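Local coordinates for protein putative sugar ABC transporter (Yersinia enterocolitica subsp. enterocolitica 8081, PDB 5ULB) that probably serves as the sugar-binding protein of an ABC transporter, holding a 5-methylthioribose-like ligand, here its methylseleno analogue, in the cleft between two lobes, at residues S126-S131 with E157-A162; I146-A151 with D207-T212. All coordinates share one frame; numbering follows the deposited sequence. Where two conformers were deposited one is given.

Contact 1: residues S126-S131 with E157-A162; sequences SLTNES and ERRQAA
Thr128 faces Arg159 where segments 126-131 and 157-162, on helices 124-138 and 154-169, run at 46° to each other, their axes coming within 8.7 Å and the CA atoms of this pair within 5.8 Å. Both helices belong to one lobe of the periplasmic-binding-protein fold, whose layers of helices flank a central, mainly parallel sheet, and their meeting lies beside the sugar pocket. No direct hydrogen bond spans the pair; the side chains of Thr128, Leu127, Arg159 and Ala162 fill the gap. Thr128 presents its two branches to different residues. Its hydroxyl lies over CA and the first side-chain carbons of Arg159, with Thr128 OG1 3.4 Å from Arg159 CA, while its methyl carbon CG2 meets Ala162 CB at 3.7 Å. That split follows from chi1 of -58°: OG1 sits beside the backbone N, where it also bonds to the carbonyl of Asp124 one turn back, and CG2, anti to that N, is left to meet Ala162, about one turn on from Arg159. Arg159 leaves its helix as an extended chain, running past Leu127 to the pocket, where NH1 bonds O3 of the bound sugar in both its alpha and beta forms. Leu127 reaches the guanidinium with one methyl group, CD1 standing 3.7 Å from Arg159 NH2. Asp124 OD1 holds Arg159 NE in a salt bridge, which probably helps to orient the guanidinium toward the sugar. Farther along, the helices are joined through solvent: a single water donates to Asn129 OD1 and to the backbone oxygen Ala162 O, each 2.8 Å away.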
# COMPACT_ATOMS: atom_id res chain seq x y z
N SER A 126 2.94 12.43 5.19
CA SER A 126 2.58 12.09 6.61
C SER A 126 3.14 10.68 7.02
O SER A 126 3.64 10.54 8.14
CB SER A 126 1.09 12.13 6.78
OG SER A 126 0.78 11.85 8.13
N LEU A 127 3.05 9.72 6.14
CA LEU A 127 3.65 8.39 6.45
C LEU A 127 5.10 8.58 6.83
O LEU A 127 5.61 7.89 7.76
CB LEU A 127 3.54 7.42 5.27
CG LEU A 127 2.16 6.95 4.90
CD1 LEU A 127 2.18 6.14 3.60
CD2 LEU A 127 1.49 6.15 5.98
N THR A 128 5.85 9.40 6.08
CA THR A 128 7.23 9.68 6.35
C THR A 128 7.42 10.47 7.65
O THR A 128 8.30 10.16 8.43
CB THR A 128 7.86 10.40 5.14
OG1 THR A 128 7.72 9.61 3.97
CG2 THR A 128 9.25 10.79 5.34
N ASN A 129 6.65 11.57 7.75
CA ASN A 129 6.81 12.42 8.93
C ASN A 129 6.58 11.65 10.19
O ASN A 129 7.23 11.93 11.21
CB ASN A 129 5.94 13.66 8.78
CG ASN A 129 6.41 14.61 7.66
OD1 ASN A 129 7.53 14.60 7.28
ND2 ASN A 129 5.47 15.39 7.14
N GLU A 130 5.59 10.74 10.21
CA GLU A 130 5.31 10.01 11.41
C GLU A 130 6.30 8.89 11.73
O GLU A 130 6.55 8.52 12.85
CB GLU A 130 3.88 9.49 11.38
CG GLU A 130 2.82 10.56 11.38
CD GLU A 130 2.91 11.71 12.46
OE1 GLU A 130 3.23 11.48 13.54
OE2 GLU A 130 2.58 12.90 12.08
N SER A 131 6.84 8.25 10.68
CA SER A 131 7.74 7.08 10.85
C SER A 131 9.18 7.54 11.03
O SER A 131 9.81 7.32 12.08
CB SER A 131 7.60 6.09 9.67
OG SER A 131 7.90 6.66 8.44
N GLU A 157 8.84 8.09 -4.53
CA GLU A 157 9.39 9.41 -4.79
C GLU A 157 8.80 10.45 -3.80
O GLU A 157 9.54 11.33 -3.33
CB GLU A 157 9.24 9.76 -6.27
CG GLU A 157 10.19 8.88 -7.20
CD GLU A 157 11.81 8.95 -7.00
OE1 GLU A 157 12.48 7.96 -7.61
OE2 GLU A 157 12.45 9.96 -6.25
N ARG A 158 7.52 10.32 -3.43
CA ARG A 158 6.99 11.24 -2.43
C ARG A 158 7.57 11.03 -1.05
O ARG A 158 7.84 12.00 -0.32
CB ARG A 158 5.50 11.09 -2.39
CG ARG A 158 4.72 11.61 -3.67
CD ARG A 158 3.22 11.47 -3.43
NE ARG A 158 2.69 10.20 -3.38
CZ ARG A 158 2.18 9.44 -4.43
NH1 ARG A 158 2.13 10.00 -5.69
NH2 ARG A 158 1.75 8.02 -4.21
N ARG A 159 7.80 9.79 -0.66
CA ARG A 159 8.47 9.51 0.64
C ARG A 159 9.88 10.05 0.64
O ARG A 159 10.32 10.64 1.65
CB ARG A 159 8.45 8.04 0.93
CG ARG A 159 7.03 7.54 1.18
CD ARG A 159 6.80 6.05 1.15
NE ARG A 159 5.41 5.73 1.13
CZ ARG A 159 4.89 4.53 0.96
NH1 ARG A 159 5.65 3.43 1.03
NH2 ARG A 159 3.62 4.40 0.72
N GLN A 160 10.62 9.89 -0.45
CA GLN A 160 11.98 10.38 -0.51
C GLN A 160 11.99 11.93 -0.39
O GLN A 160 12.86 12.45 0.30
CB GLN A 160 12.61 10.00 -1.89
CG GLN A 160 14.02 10.51 -2.14
CD GLN A 160 15.04 9.92 -1.19
OE1 GLN A 160 14.84 8.85 -0.58
NE2 GLN A 160 16.21 10.52 -1.18
N ALA A 161 11.06 12.62 -1.01
CA ALA A 161 11.03 14.11 -0.92
C ALA A 161 10.79 14.53 0.55
O ALA A 161 11.46 15.44 1.05
CB ALA A 161 10.01 14.72 -1.84
N ALA A 162 9.83 13.85 1.18
CA ALA A 162 9.54 14.20 2.57
C ALA A 162 10.73 13.90 3.48
O ALA A 162 11.04 14.65 4.45
CB ALA A 162 8.28 13.51 3.04
O HOH W 1 8.97 16.18 5.53

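Contact 2: residues I146-A151 with D207-T212; sequences IKLWVA and DAIWGT
Parallel strands 143-148 and 208-211 are neighbours in the central sheet of one lobe of the periplasmic-binding-protein fold. Ile146 pairs with Ile209, Lys147 with Trp210 and Leu148 with Gly211. Ile146 N bonds Ala208 O, Trp210 N bonds Ile146 O at 3.0 Å, and Leu148 N reaches Trp210 O at 2.9 Å, nearly straight at 171°. At the strand end, Leu148 O is gripped twice by Thr212, just past strand 208-211. Thr212 N donates at 3.0 Å, tilted from the carbonyl plane, whereas Thr212 OG1 comes in that plane on a lone pair at 2.7 Å; chi1 of 65° tucks the hydroxyl between the backbone N and carbonyl carbon. On the sheet face carrying Ile146, Leu148 CG packs 3.7 Å from Ile209 CG2, with Phe216 and Ala220 of helix 214-226 covering Leu148. On the opposite face, Lys147 runs alongside Trp210, placing Lys147 CD 3.9 Å from Trp210 CZ3 at the indole edge, near its plane. Lys147 NZ bonds Ser178 and Gln160. Both segments run on to the bound sugar, which touches Val150 and Thr212, the placement typical of periplasmic binding proteins: a cleft lined by loops at the C-terminal ends of parallel strands.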
# COMPACT_ATOMS: atom_id res chain seq x y z
N ILE A 146 20.34 3.51 8.04
CA ILE A 146 20.18 2.93 6.70
C ILE A 146 18.74 3.23 6.27
O ILE A 146 17.84 3.07 7.07
CB ILE A 146 20.42 1.36 6.75
CG1 ILE A 146 21.72 1.01 7.44
CG2 ILE A 146 20.33 0.80 5.37
CD1 ILE A 146 22.91 1.61 6.90
N LYS A 147 18.57 3.54 4.99
CA LYS A 147 17.25 3.70 4.39
C LYS A 147 17.00 2.46 3.49
O LYS A 147 17.85 2.06 2.74
CB LYS A 147 17.24 5.00 3.54
CG LYS A 147 15.95 5.20 2.74
CD LYS A 147 15.83 6.58 2.22
CE LYS A 147 16.81 7.07 1.25
NZ LYS A 147 16.69 6.57 -0.04
N LEU A 148 15.78 1.95 3.64
CA LEU A 148 15.31 0.85 2.71
C LEU A 148 14.27 1.49 1.81
O LEU A 148 13.23 1.99 2.26
CB LEU A 148 14.69 -0.30 3.47
CG LEU A 148 15.43 -0.74 4.76
CD1 LEU A 148 14.66 -1.81 5.53
CD2 LEU A 148 16.84 -1.22 4.45
N TRP A 149 14.57 1.51 0.49
CA TRP A 149 13.84 2.35 -0.43
C TRP A 149 14.17 1.88 -1.89
O TRP A 149 15.27 1.35 -2.09
CB TRP A 149 14.32 3.81 -0.27
CG TRP A 149 13.69 4.87 -1.10
CD1 TRP A 149 12.47 5.45 -0.94
CD2 TRP A 149 14.21 5.40 -2.35
NE1 TRP A 149 12.26 6.30 -1.96
CE2 TRP A 149 13.29 6.35 -2.85
CE3 TRP A 149 15.42 5.23 -3.03
CZ2 TRP A 149 13.52 7.09 -3.97
CZ3 TRP A 149 15.64 5.93 -4.16
CH2 TRP A 149 14.70 6.84 -4.60
N VAL A 150 13.27 2.07 -2.77
CA VAL A 150 13.48 1.80 -4.25
C VAL A 150 12.98 2.97 -5.05
O VAL A 150 11.88 3.45 -4.84
CB VAL A 150 12.88 0.45 -4.65
CG1 VAL A 150 11.38 0.37 -4.45
CG2 VAL A 150 13.23 0.08 -6.06
N ALA A 151 13.76 3.36 -6.06
CA ALA A 151 13.37 4.49 -6.91
C ALA A 151 12.24 4.14 -7.85
O ALA A 151 12.03 3.00 -8.22
CB ALA A 151 14.55 4.94 -7.71
N ASP A 207 22.64 3.32 14.10
CA ASP A 207 21.63 3.51 15.15
C ASP A 207 20.24 3.02 14.81
O ASP A 207 19.51 2.49 15.68
CB ASP A 207 21.57 5.01 15.50
CG ASP A 207 22.90 5.53 16.02
OD1 ASP A 207 23.34 4.93 17.00
OD2 ASP A 207 23.53 6.41 15.38
N ALA A 208 19.81 3.21 13.52
CA ALA A 208 18.46 2.94 13.18
C ALA A 208 18.36 2.64 11.69
O ALA A 208 19.22 3.03 10.91
CB ALA A 208 17.54 4.11 13.62
N ILE A 209 17.21 2.03 11.34
CA ILE A 209 16.85 1.76 9.95
C ILE A 209 15.45 2.28 9.68
O ILE A 209 14.54 1.99 10.47
CB ILE A 209 17.01 0.25 9.62
CG1 ILE A 209 18.42 -0.20 9.85
CG2 ILE A 209 16.48 -0.07 8.25
CD1 ILE A 209 18.64 -1.69 9.68
N TRP A 210 15.30 3.02 8.58
CA TRP A 210 13.97 3.46 8.15
C TRP A 210 13.56 2.66 6.94
O TRP A 210 14.19 2.75 5.88
CB TRP A 210 13.99 4.93 7.81
CG TRP A 210 12.67 5.51 7.35
CD1 TRP A 210 11.46 5.32 7.98
CD2 TRP A 210 12.41 6.25 6.18
NE1 TRP A 210 10.48 5.96 7.28
CE2 TRP A 210 11.05 6.53 6.18
CE3 TRP A 210 13.19 6.76 5.15
CZ2 TRP A 210 10.42 7.29 5.16
CZ3 TRP A 210 12.61 7.48 4.19
CH2 TRP A 210 11.22 7.72 4.20
N GLY A 211 12.47 1.86 7.14
CA GLY A 211 11.98 1.06 6.04
C GLY A 211 10.72 1.68 5.44
O GLY A 211 9.70 1.85 6.09
N THR A 212 10.82 1.97 4.09
CA THR A 212 9.74 2.68 3.41
C THR A 212 8.65 1.79 2.89
O THR A 212 7.64 2.26 2.45
CB THR A 212 10.28 3.51 2.28
OG1 THR A 212 10.85 2.69 1.26
CG2 THR A 212 11.28 4.54 2.76

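After strands and helices that include those of the other lobe, the chain reaches helix 124-138, enters the sheet as strand 143-148 and turns into helix 154-169, whose packing on helix 124-138 in contact 1 closes a short helix-strand-helix loop. Contact 2 closes a longer one, running from strand 143-148 through helix 154-169, edge strand 173-179 and helix 186-200 to strand 208-211. The two loops cross: residues 146-151 lie between the halves of contact 1, their partner 207-212 after both. The layers also meet directly: Ser131 OG and Trp210 NE1 are 2.9 Å apart, a probable hydrogen bond. Arg159 and Thr212 come together at the sugar pocket.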